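Side-chain contacts in short chain dehydrogenase (Mycobacterium smegmatis, PDB 3UCX), which probably acts as a nucleotide-dependent oxidoreductase of the Rossmann-fold short-chain dehydrogenase family, on a substrate that is not established: residues T108-E111 with H112-A116; H152-A155 with K156-A159; M162-S165 with A166-A169; G196-K199 with S200-E203; D215-N218 with A219-G223. All blocks are in the same frame, centred on the assembly; numbering follows the deposited sequence. Where two conformers were deposited one is given.

Contact 1 (T108-E111 with H112-A116)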
loop_
_atom_site.group_PDB
_atom_site.type_symbol
_atom_site.label_atom_id
_atom_site.label_comp_id
_atom_site.label_asym_id
_atom_site.label_seq_id
_atom_site.Cartn_x
_atom_site.Cartn_y
_atom_site.Cartn_z
ATOM N N THR A 108 -12.948 16.868 18.161
ATOM C CA THR A 108 -13.222 17.466 16.874
ATOM C C THR A 108 -14.731 17.521 16.663
ATOM O O THR A 108 -15.417 16.508 16.812
ATOM C CB THR A 108 -12.580 16.620 15.762
ATOM O OG1 THR A 108 -11.181 16.500 16.012
ATOM C CG2 THR A 108 -12.781 17.249 14.370
ATOM N N THR A 109 -15.263 18.686 16.306
ATOM C CA THR A 109 -16.692 18.789 16.053
ATOM C C THR A 109 -17.082 18.142 14.714
ATOM O O THR A 109 -16.327 18.205 13.744
ATOM C CB THR A 109 -17.196 20.248 16.041
ATOM O OG1 THR A 109 -16.732 20.910 14.856
ATOM C CG2 THR A 109 -16.733 21.032 17.309
ATOM N N PHE A 110 -18.262 17.539 14.664
ATOM C CA PHE A 110 -18.736 16.939 13.418
ATOM C C PHE A 110 -18.900 18.024 12.333
ATOM O O PHE A 110 -18.585 17.801 11.176
ATOM C CB PHE A 110 -20.044 16.151 13.633
ATOM C CG PHE A 110 -19.857 14.830 14.349
ATOM C CD1 PHE A 110 -19.654 14.784 15.708
ATOM C CD2 PHE A 110 -19.904 13.638 13.672
ATOM C CE1 PHE A 110 -19.472 13.573 16.375
ATOM C CE2 PHE A 110 -19.740 12.424 14.325
ATOM C CZ PHE A 110 -19.497 12.387 15.668
ATOM N N GLU A 111 -19.378 19.196 12.727
ATOM C CA GLU A 111 -19.493 20.328 11.810
ATOM C C GLU A 111 -18.156 20.639 11.125
ATOM O O GLU A 111 -18.121 20.870 9.913
ATOM C CB GLU A 111 -20.050 21.555 12.565
ATOM C CG GLU A 111 -19.868 22.893 11.868
ATOM C CD GLU A 111 -20.168 24.078 12.791
ATOM O OE1 GLU A 111 -21.351 24.265 13.111
ATOM O OE2 GLU A 111 -19.222 24.807 13.201
ATOM N N HIS A 112 -17.054 20.624 11.880
ATOM C CA HIS A 112 -15.729 20.878 11.291
ATOM C C HIS A 112 -15.368 19.862 10.232
ATOM O O HIS A 112 -14.830 20.208 9.175
ATOM C CB HIS A 112 -14.652 20.886 12.378
ATOM C CG HIS A 112 -13.244 20.914 11.841
ATOM N ND1 HIS A 112 -12.688 22.035 11.325
ATOM C CD2 HIS A 112 -12.282 19.905 11.719
ATOM C CE1 HIS A 112 -11.426 21.756 10.902
ATOM N NE2 HIS A 112 -11.182 20.456 11.148
ATOM N N MET A 113 -15.607 18.587 10.534
ATOM C CA MET A 113 -15.271 17.522 9.600
ATOM C C MET A 113 -16.166 17.581 8.354
ATOM O O MET A 113 -15.680 17.365 7.233
ATOM C CB MET A 113 -15.349 16.184 10.304
ATOM C CG MET A 113 -14.309 16.056 11.416
ATOM S SD MET A 113 -14.249 14.425 12.171
ATOM C CE MET A 113 -15.738 14.485 13.177
ATOM N N ARG A 114 -17.454 17.873 8.533
ATOM C CA ARG A 114 -18.351 18.063 7.362
ATOM C C ARG A 114 -17.852 19.199 6.480
ATOM O O ARG A 114 -17.858 19.068 5.263
ATOM C CB ARG A 114 -19.796 18.326 7.768
ATOM C CG ARG A 114 -20.441 17.189 8.538
ATOM C CD ARG A 114 -21.936 17.405 8.739
ATOM N NE ARG A 114 -22.472 16.412 9.657
ATOM C CZ ARG A 114 -22.747 16.624 10.939
ATOM N NH1 ARG A 114 -22.589 17.831 11.472
ATOM N NH2 ARG A 114 -23.207 15.626 11.692
ATOM N N ASP A 115 -17.435 20.310 7.096
ATOM C CA ASP A 115 -16.901 21.461 6.362
ATOM C C ASP A 115 -15.590 21.113 5.652
ATOM O O ASP A 115 -15.376 21.550 4.518
ATOM C CB ASP A 115 -16.642 22.656 7.286
ATOM C CG ASP A 115 -17.905 23.315 7.796
ATOM O OD1 ASP A 115 -18.996 23.072 7.258
ATOM O OD2 ASP A 115 -17.795 24.112 8.768
ATOM N N ALA A 116 -14.717 20.337 6.302
ATOM C CA ALA A 116 -13.446 19.906 5.679
ATOM C C ALA A 116 -13.704 19.058 4.403
ATOM O O ALA A 116 -13.093 19.278 3.346
ATOM C CB ALA A 116 -12.592 19.126 6.676
#
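F110 O is gripped by R114 N at 2.9 Å with an N-H...O angle of 169°, the shortest bond here and nearly straight, and it opens the regular i to i+4 series of helix 110-130. D115 N repeats the pattern on E111 O at 3.0 Å, whereas M113 N reaches T109 O only weakly. The first turn is closed by T109, the N-cap: its OG1 accepts from H112 N at 3.0 Å, and a chi1 of 72°, which sets the hydroxyl between backbone N and carbonyl carbon, turns it back over the helix end. One residue earlier, T108 presents its methyl, CG2, crossing M113 at about a right angle and meeting CG at 3.5 Å; the same methyl lies 3.8 Å from H112 CD2. T108 OG1 is taken up by P104 O. On the flank facing the second subunit, R114 lays one guanidinium face over F110 CB, NH1 standing 3.7 Å from that carbon. M113 CE sits over one face of the F110 ring, offset toward its rim. F110 then meets F122 and R126 of the second subunit, the latter as a cation-pi pair, while R114 NH2 forms a salt bridge with E118 of that subunit. E111 and D115 run side by side, OE2 and OD2 4.7 Å apart. Two acidic groups this close should raise each other's energy, a cost probably eased by the positive end of the helix dipole, so the capped helix start tolerates acid on one flank and offers arginine to the dimer on another.

Contact 2 (H152-A155 with K156-A159)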
loop_
_atom_site.group_PDB
_atom_site.type_symbol
_atom_site.label_atom_id
_atom_site.label_comp_id
_atom_site.label_asym_id
_atom_site.label_seq_id
_atom_site.Cartn_x
_atom_site.Cartn_y
_atom_site.Cartn_z
ATOM N N HIS A 152 0.324 8.198 7.093
ATOM C CA HIS A 152 0.474 7.844 8.507
ATOM C C HIS A 152 -0.822 7.969 9.258
ATOM O O HIS A 152 -1.848 8.317 8.673
ATOM C CB HIS A 152 1.631 8.649 9.173
ATOM C CG HIS A 152 1.427 10.149 9.228
ATOM N ND1 HIS A 152 0.671 10.758 10.175
ATOM C CD2 HIS A 152 1.997 11.176 8.467
ATOM C CE1 HIS A 152 0.720 12.104 9.992
ATOM N NE2 HIS A 152 1.529 12.353 8.939
ATOM N N SER A 153 -0.792 7.655 10.557
ATOM C CA SER A 153 -1.999 7.685 11.380
ATOM C C SER A 153 -1.747 8.398 12.704
ATOM O O SER A 153 -2.318 8.046 13.749
ATOM C CB SER A 153 -2.470 6.246 11.596
ATOM O OG SER A 153 -2.831 5.658 10.351
ATOM N N GLN A 154 -0.909 9.434 12.658
ATOM C CA GLN A 154 -0.477 10.100 13.875
ATOM C C GLN A 154 -1.650 10.771 14.570
ATOM O O GLN A 154 -2.610 11.259 13.942
ATOM C CB GLN A 154 0.663 11.097 13.608
ATOM C CG GLN A 154 1.981 10.431 13.195
ATOM C CD GLN A 154 3.057 11.458 12.848
ATOM O OE1 GLN A 154 3.230 12.422 13.575
ATOM N NE2 GLN A 154 3.757 11.270 11.722
ATOM N N ALA A 155 -1.569 10.783 15.895
ATOM C CA ALA A 155 -2.620 11.372 16.693
ATOM C C ALA A 155 -2.791 12.840 16.318
ATOM O O ALA A 155 -1.817 13.514 15.958
ATOM C CB ALA A 155 -2.313 11.221 18.187
ATOM N N LYS A 156 -4.036 13.288 16.353
ATOM C CA LYS A 156 -4.465 14.652 16.102
ATOM C C LYS A 156 -4.572 15.045 14.625
ATOM O O LYS A 156 -5.088 16.116 14.336
ATOM C CB LYS A 156 -3.643 15.677 16.881
ATOM C CG LYS A 156 -3.588 15.382 18.373
ATOM C CD LYS A 156 -3.252 16.618 19.187
ATOM C CE LYS A 156 -3.046 16.237 20.646
ATOM N NZ LYS A 156 -2.723 17.384 21.558
ATOM N N TYR A 157 -4.108 14.184 13.718
ATOM C CA TYR A 157 -4.239 14.443 12.295
ATOM C C TYR A 157 -5.501 13.829 11.683
ATOM O O TYR A 157 -5.636 13.826 10.463
ATOM C CB TYR A 157 -3.016 13.871 11.559
ATOM C CG TYR A 157 -1.719 14.604 11.777
ATOM C CD1 TYR A 157 -1.310 15.596 10.897
ATOM C CD2 TYR A 157 -0.881 14.287 12.839
ATOM C CE1 TYR A 157 -0.103 16.258 11.085
ATOM C CE2 TYR A 157 0.322 14.937 13.027
ATOM C CZ TYR A 157 0.701 15.919 12.141
ATOM O OH TYR A 157 1.889 16.586 12.312
ATOM N N GLY A 158 -6.417 13.313 12.508
ATOM C CA GLY A 158 -7.551 12.536 12.014
ATOM C C GLY A 158 -8.495 13.229 11.031
ATOM O O GLY A 158 -8.817 12.649 9.985
ATOM N N ALA A 159 -8.972 14.428 11.347
ATOM C CA ALA A 159 -9.928 15.083 10.453
ATOM C C ALA A 159 -9.275 15.339 9.109
ATOM O O ALA A 159 -9.892 15.154 8.068
ATOM C CB ALA A 159 -10.449 16.401 11.054
#
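A chi1 of 64° sets CG of H152 between its own backbone N and carbonyl carbon, while CG of Y157 lies anti to its carbonyl carbon (chi1 -71°); together these torsions bring the imidazole edge down on the phenol face. H152 CE1 lies over the centre of the Y157 ring, 3.9 Å from CG, and the planes stand at 89° with centroids 5.1 Å apart, which defines a T-shaped pair. The rotation of the imidazole is itself fixed: Q154 N donates to ND1 at 3.2 Å from within the ring plane, consistent with any proton of a neutral ring being on NE2. The ring of Y262 also meets H152. Q154 NE2 covers one imidazole face and also makes a weak hydrogen bond to the hydroxyl of Y262. The backbone between the rings is a type II beta turn, Q154 to Y157, with the positive phi of K156 at its third position and Y157 N bonded to Q154 O at 3.3 Å. This turn carries the chain from the loop after strand 141-145 of the Rossmann-type sheet into helix 158-179, Y157 being the N-cap residue. Beside the ring, Q154 CB packs 3.6 Å from Y157 CD2, the two side chains running the same way. A155 and K156, with P104, line a pocket holding 2-(2-methoxyethoxy)ethanol, probably a crystallisation additive, and K156 N donates to E177 OE2 of the second subunit.

Contact 3 (M162-S165 with A166-A169)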
loop_
_atom_site.group_PDB
_atom_site.type_symbol
_atom_site.label_atom_id
_atom_site.label_comp_id
_atom_site.label_asym_id
_atom_site.label_seq_id
_atom_site.Cartn_x
_atom_site.Cartn_y
_atom_site.Cartn_z
ATOM N N MET A 162 -8.750 12.071 7.219
ATOM C CA MET A 162 -10.046 11.573 6.735
ATOM C C MET A 162 -10.448 12.256 5.431
ATOM O O MET A 162 -10.790 11.584 4.454
ATOM C CB MET A 162 -11.155 11.757 7.763
ATOM C CG MET A 162 -12.574 11.491 7.210
ATOM S SD MET A 162 -13.850 12.154 8.298
ATOM C CE MET A 162 -13.587 11.061 9.689
ATOM N N ALA A 163 -10.397 13.581 5.418
ATOM C CA ALA A 163 -10.798 14.359 4.241
ATOM C C ALA A 163 -9.847 14.108 3.079
ATOM O O ALA A 163 -10.271 13.918 1.916
ATOM C CB ALA A 163 -10.832 15.839 4.592
ATOM N N LYS A 164 -8.558 14.135 3.378
ATOM C CA LYS A 164 -7.557 13.891 2.340
ATOM C C LYS A 164 -7.635 12.477 1.752
ATOM O O LYS A 164 -7.405 12.287 0.549
ATOM C CB LYS A 164 -6.171 14.220 2.857
ATOM C CG LYS A 164 -5.969 15.738 3.037
ATOM C CD LYS A 164 -5.745 16.407 1.693
ATOM C CE LYS A 164 -5.021 17.736 1.773
ATOM N NZ LYS A 164 -5.975 18.865 1.807
ATOM N N SER A 165 -7.946 11.505 2.595
ATOM C CA SER A 165 -8.110 10.121 2.169
ATOM C C SER A 165 -9.335 9.958 1.280
ATOM O O SER A 165 -9.287 9.257 0.276
ATOM C CB SER A 165 -8.208 9.206 3.371
ATOM O OG SER A 165 -6.941 9.194 4.047
ATOM N N ALA A 166 -10.426 10.603 1.647
ATOM C CA ALA A 166 -11.623 10.597 0.811
ATOM C C ALA A 166 -11.284 11.238 -0.557
ATOM O O ALA A 166 -11.687 10.726 -1.616
ATOM C CB ALA A 166 -12.781 11.341 1.499
ATOM N N LEU A 167 -10.508 12.327 -0.537
ATOM C CA LEU A 167 -10.081 12.994 -1.767
ATOM C C LEU A 167 -9.214 12.086 -2.640
ATOM O O LEU A 167 -9.365 12.064 -3.864
ATOM C CB LEU A 167 -9.352 14.300 -1.455
ATOM C CG LEU A 167 -8.594 14.985 -2.613
ATOM C CD1 LEU A 167 -9.520 15.457 -3.747
ATOM C CD2 LEU A 167 -7.756 16.145 -2.083
ATOM N N LEU A 168 -8.279 11.366 -2.021
ATOM C CA LEU A 168 -7.388 10.449 -2.745
ATOM C C LEU A 168 -8.193 9.330 -3.416
ATOM O O LEU A 168 -8.006 9.020 -4.612
ATOM C CB LEU A 168 -6.313 9.878 -1.814
ATOM C CG LEU A 168 -5.283 8.932 -2.449
ATOM C CD1 LEU A 168 -4.572 9.594 -3.636
ATOM C CD2 LEU A 168 -4.311 8.378 -1.392
ATOM N N ALA A 169 -9.124 8.768 -2.659
ATOM C CA ALA A 169 -9.986 7.708 -3.167
ATOM C C ALA A 169 -10.801 8.239 -4.378
ATOM O O ALA A 169 -10.832 7.625 -5.440
ATOM C CB ALA A 169 -10.911 7.209 -2.071
#
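A166 N to M162 O, at 3.0 Å, starts an unbroken set of i to i+4 bonds in helix 158-179, the helical arm of the beta-alpha-beta crossover between strands 141-145 and 184-190. L167 N follows on A163 O at 2.9 Å, L168 N on K164 O at 2.9 Å and A169 N on S165 O at 3.0 Å, so each amide donor of 166-169 is satisfied within the helix. Several polar groups have further partners. K164 O accepts a second hydrogen bond, from N146 ND2, tying the helix to the residue that follows strand 141-145. S165 OG, held by chi1 -67° anti to its carbonyl carbon, bonds back to K161 O one turn earlier. Further on, S171 OG bonds L167 O, and T173 OG1 reaches A169 O weakly. The faces of the helix divide the packing: M162, S165, A166 and A169 meet the second subunit, where S165 and A169 pair with A169 and S165 of that copy, a reciprocity expected across a twofold axis. The small side chains of S165, A166 and A169 are consistent with a close helix approach. K164 and L167 instead share T120 of helix 110-130, and the aliphatic stem of the lysine touches the leucine through K164 CD and L167 CD2, 4.3 Å apart.

Contact 4 (G196-K199 with S200-E203)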
loop_
_atom_site.group_PDB
_atom_site.type_symbol
_atom_site.label_atom_id
_atom_site.label_comp_id
_atom_site.label_asym_id
_atom_site.label_seq_id
_atom_site.Cartn_x
_atom_site.Cartn_y
_atom_site.Cartn_z
ATOM N N GLY A 196 8.270 31.170 2.788
ATOM C CA GLY A 196 8.042 32.311 3.691
ATOM C C GLY A 196 6.916 32.045 4.663
ATOM O O GLY A 196 7.041 32.336 5.846
ATOM N N THR A 197 5.827 31.440 4.182
ATOM C CA THR A 197 4.676 31.158 5.042
ATOM C C THR A 197 4.977 30.162 6.168
ATOM O O THR A 197 4.619 30.394 7.331
ATOM C CB THR A 197 3.490 30.624 4.223
ATOM O OG1 THR A 197 3.114 31.589 3.234
ATOM C CG2 THR A 197 2.293 30.323 5.117
ATOM N N LEU A 198 5.605 29.038 5.831
ATOM C CA LEU A 198 5.949 28.051 6.849
ATOM C C LEU A 198 7.008 28.590 7.820
ATOM O O LEU A 198 6.970 28.282 8.998
ATOM C CB LEU A 198 6.442 26.748 6.221
ATOM C CG LEU A 198 6.669 25.616 7.230
ATOM C CD1 LEU A 198 5.386 25.270 7.999
ATOM C CD2 LEU A 198 7.243 24.379 6.546
ATOM N N LYS A 199 7.939 29.384 7.316
ATOM C CA LYS A 199 8.936 30.015 8.178
ATOM C C LYS A 199 8.288 30.892 9.264
ATOM O O LYS A 199 8.652 30.775 10.440
ATOM C CB LYS A 199 9.924 30.828 7.367
ATOM C CG LYS A 199 10.988 31.494 8.243
ATOM C CD LYS A 199 12.180 31.963 7.438
ATOM C CE LYS A 199 13.146 32.752 8.313
ATOM N NZ LYS A 199 14.550 32.554 7.842
ATOM N N SER A 200 7.305 31.723 8.886
ATOM C CA SER A 200 6.613 32.590 9.871
ATOM C C SER A 200 5.923 31.745 10.910
ATOM O O SER A 200 5.850 32.109 12.082
ATOM C CB SER A 200 5.551 33.489 9.230
ATOM O OG SER A 200 6.080 34.198 8.146
ATOM N N TYR A 201 5.383 30.625 10.460
ATOM C CA TYR A 201 4.712 29.710 11.342
ATOM C C TYR A 201 5.694 29.073 12.314
ATOM O O TYR A 201 5.421 28.990 13.520
ATOM C CB TYR A 201 4.004 28.634 10.536
ATOM C CG TYR A 201 3.375 27.600 11.402
ATOM C CD1 TYR A 201 2.294 27.914 12.211
ATOM C CD2 TYR A 201 3.869 26.304 11.432
ATOM C CE1 TYR A 201 1.712 26.952 13.019
ATOM C CE2 TYR A 201 3.294 25.341 12.227
ATOM C CZ TYR A 201 2.218 25.675 13.018
ATOM O OH TYR A 201 1.669 24.706 13.811
ATOM N N PHE A 202 6.841 28.625 11.809
ATOM C CA PHE A 202 7.863 28.073 12.697
ATOM C C PHE A 202 8.382 29.143 13.684
ATOM O O PHE A 202 8.707 28.826 14.834
ATOM C CB PHE A 202 9.008 27.445 11.905
ATOM C CG PHE A 202 8.681 26.082 11.300
ATOM C CD1 PHE A 202 7.449 25.461 11.496
ATOM C CD2 PHE A 202 9.648 25.398 10.574
ATOM C CE1 PHE A 202 7.178 24.209 10.946
ATOM C CE2 PHE A 202 9.383 24.166 10.014
ATOM C CZ PHE A 202 8.152 23.560 10.211
ATOM N N GLU A 203 8.455 30.391 13.242
ATOM C CA GLU A 203 8.859 31.493 14.133
ATOM C C GLU A 203 7.870 31.684 15.280
ATOM O O GLU A 203 8.282 31.842 16.433
ATOM C CB GLU A 203 9.055 32.780 13.342
ATOM C CG GLU A 203 10.323 32.742 12.504
ATOM C CD GLU A 203 10.424 33.881 11.519
ATOM O OE1 GLU A 203 9.409 34.568 11.298
ATOM O OE2 GLU A 203 11.519 34.078 10.951
#
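Helix 196-208, where G196-K199 meets S200-E203, belongs to the helical segment that follows strand 184-190 and, in short-chain dehydrogenases, commonly helps to form the lid over the substrate site. Its first turn carries a doubly used acceptor: G196 O takes S200 N at 3.1 Å and S200 OG also at 3.1 Å. The two donors arrive from opposite faces of the carbonyl plane. The serine torsion, chi1 -52°, folds OG back along the helix toward this oxygen, so that the hydroxyl is spent on the backbone. F202 N continues the helical series on L198 O at 2.8 Å, with equivalent bonds from Y201 N to T197 O and from E203 N to K199 O. L198 carries the apolar part of the contact. Its CG, anti to the backbone N (chi1 -173°), stands over the F202 face 4.0 Å from the centroid and 15° off the normal, a CH-pi contact. The branch CD1 reaches F202 CE1 at 3.6 Å and also Y201 CD2 at 3.9 Å, so one methyl touches both aromatic rings. V213, I216 and A220 of helix 213-221 pack on the buried F202, while L198 also touches Y192 and L229. On the solvent side K199 and E203 form no salt bridge: NZ and OE2 are 4.6 Å apart, near enough for a modest electrostatic attraction. Instead, the lysine tail meets the carboxylate through carbon, K199 CE lying 3.4 Å from E203 OE2.

Contact 5 (D215-N218 with A219-G223)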
loop_
_atom_site.group_PDB
_atom_site.type_symbol
_atom_site.label_atom_id
_atom_site.label_comp_id
_atom_site.label_asym_id
_atom_site.label_seq_id
_atom_site.Cartn_x
_atom_site.Cartn_y
_atom_site.Cartn_z
ATOM N N ASP A 215 15.532 24.343 15.653
ATOM C CA ASP A 215 15.044 23.202 16.415
ATOM C C ASP A 215 13.750 22.655 15.795
ATOM O O ASP A 215 13.579 21.437 15.637
ATOM C CB ASP A 215 14.801 23.657 17.869
ATOM C CG ASP A 215 14.380 22.534 18.794
ATOM O OD1 ASP A 215 14.442 21.343 18.409
ATOM O OD2 ASP A 215 13.992 22.850 19.946
ATOM N N ILE A 216 12.845 23.570 15.453
ATOM C CA ILE A 216 11.525 23.203 14.937
ATOM C C ILE A 216 11.711 22.626 13.540
ATOM O O ILE A 216 11.187 21.554 13.220
ATOM C CB ILE A 216 10.584 24.435 14.820
ATOM C CG1 ILE A 216 10.411 25.141 16.170
ATOM C CG2 ILE A 216 9.231 24.017 14.238
ATOM C CD1 ILE A 216 9.470 24.427 17.100
ATOM N N TYR A 217 12.486 23.327 12.712
ATOM C CA TYR A 217 12.746 22.854 11.350
ATOM C C TYR A 217 13.394 21.483 11.384
ATOM O O TYR A 217 12.938 20.552 10.710
ATOM C CB TYR A 217 13.612 23.834 10.547
ATOM C CG TYR A 217 13.920 23.379 9.129
ATOM C CD1 TYR A 217 14.930 22.441 8.869
ATOM C CD2 TYR A 217 13.227 23.900 8.050
ATOM C CE1 TYR A 217 15.226 22.037 7.577
ATOM C CE2 TYR A 217 13.494 23.482 6.751
ATOM C CZ TYR A 217 14.496 22.551 6.519
ATOM O OH TYR A 217 14.780 22.156 5.233
ATOM N N ASN A 218 14.458 21.334 12.161
ATOM C CA ASN A 218 15.167 20.059 12.206
ATOM C C ASN A 218 14.260 18.932 12.728
ATOM O O ASN A 218 14.313 17.818 12.210
ATOM C CB ASN A 218 16.450 20.159 13.064
ATOM C CG ASN A 218 17.513 21.062 12.451
ATOM O OD1 ASN A 218 17.621 21.201 11.229
ATOM N ND2 ASN A 218 18.337 21.657 13.313
ATOM N N ALA A 219 13.420 19.209 13.730
ATOM C CA ALA A 219 12.460 18.205 14.199
ATOM C C ALA A 219 11.487 17.808 13.078
ATOM O O ALA A 219 11.203 16.622 12.895
ATOM C CB ALA A 219 11.699 18.653 15.468
ATOM N N ALA A 220 11.003 18.782 12.325
ATOM C CA ALA A 220 10.076 18.513 11.241
ATOM C C ALA A 220 10.749 17.674 10.140
ATOM O O ALA A 220 10.106 16.793 9.539
ATOM C CB ALA A 220 9.548 19.815 10.665
ATOM N N ALA A 221 12.034 17.943 9.879
ATOM C CA ALA A 221 12.775 17.281 8.794
ATOM C C ALA A 221 13.442 15.954 9.170
ATOM O O ALA A 221 13.977 15.253 8.295
ATOM C CB ALA A 221 13.802 18.245 8.215
ATOM N N ALA A 222 13.390 15.590 10.461
ATOM C CA ALA A 222 14.200 14.480 10.989
ATOM C C ALA A 222 13.789 13.140 10.409
ATOM O O ALA A 222 14.619 12.279 10.225
ATOM C CB ALA A 222 14.141 14.438 12.534
ATOM N N GLY A 223 12.507 12.966 10.106
ATOM C CA GLY A 223 12.026 11.693 9.558
ATOM C C GLY A 223 12.370 11.515 8.081
ATOM O O GLY A 223 12.294 10.395 7.554
#
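D215, I216 and Y217 offer their carbonyls to A219, A220 and A221 in turn, three i to i+4 bonds of helix 213-221, from A219 N to D215 O, A220 N to I216 O and A221 N to Y217 O, each 2.9 Å. One residue later the geometry changes: N218 O and A222 N approach to 3.0 Å but at an angle too poor for a hydrogen bond, and A222 N instead makes a weak bond to A219 O at 3.4 Å. Further carbonyls find side-chain donors, S224 OG for A221 O and K227 NZ for A222 O. Apolar contact between side chains is slight, since the second segment offers methyl groups alone. Y217, its CG anti to the backbone N (chi1 179°), runs out along the helix until CE1 lies 4.1 Å from A221 CB, which meets the ring obliquely. Separate from this is the routine packing of methyls on carbonyl oxygens along the helix: A219 CB rests 3.4 Å from D215 O, and A220 CB 3.5 Å from I216 O. The face bearing I216 and A220 turns to helix 196-208. Polar side-chain ends are engaged beyond the two segments. Y217 OH bonds L229 N, and its ring meets W194 edge-to-face close to a bound pentaethylene glycol, probably a crystallisation additive. D215 OD2 pairs with T211 OG1. Cohesion along this turn therefore probably rests mainly on backbone bonds, while the tyrosine hydroxyl ties the helix to L229.

Along the chain the contacts run in series, 1 to 5, within a single Rossmann-type domain built on a parallel sheet. Contacts 1, 2 and 3 lie on helices 110-130 and 158-179 and the loop leading into the latter, centres 13 to 15 Å apart: A159 packs on M113, H112 and T108. All three touch the second subunit, as expected for the helix pair forming the dimer core in this family. Contacts 4 and 5, 13 Å between centres, lie where helices 196-208 and 213-221, consecutive in the chain, pack together; these probably flank the substrate site, as in relatives, and touch no other chain. Contact 2 comes nearest to them, about 8 Å between nearest atoms, without touching.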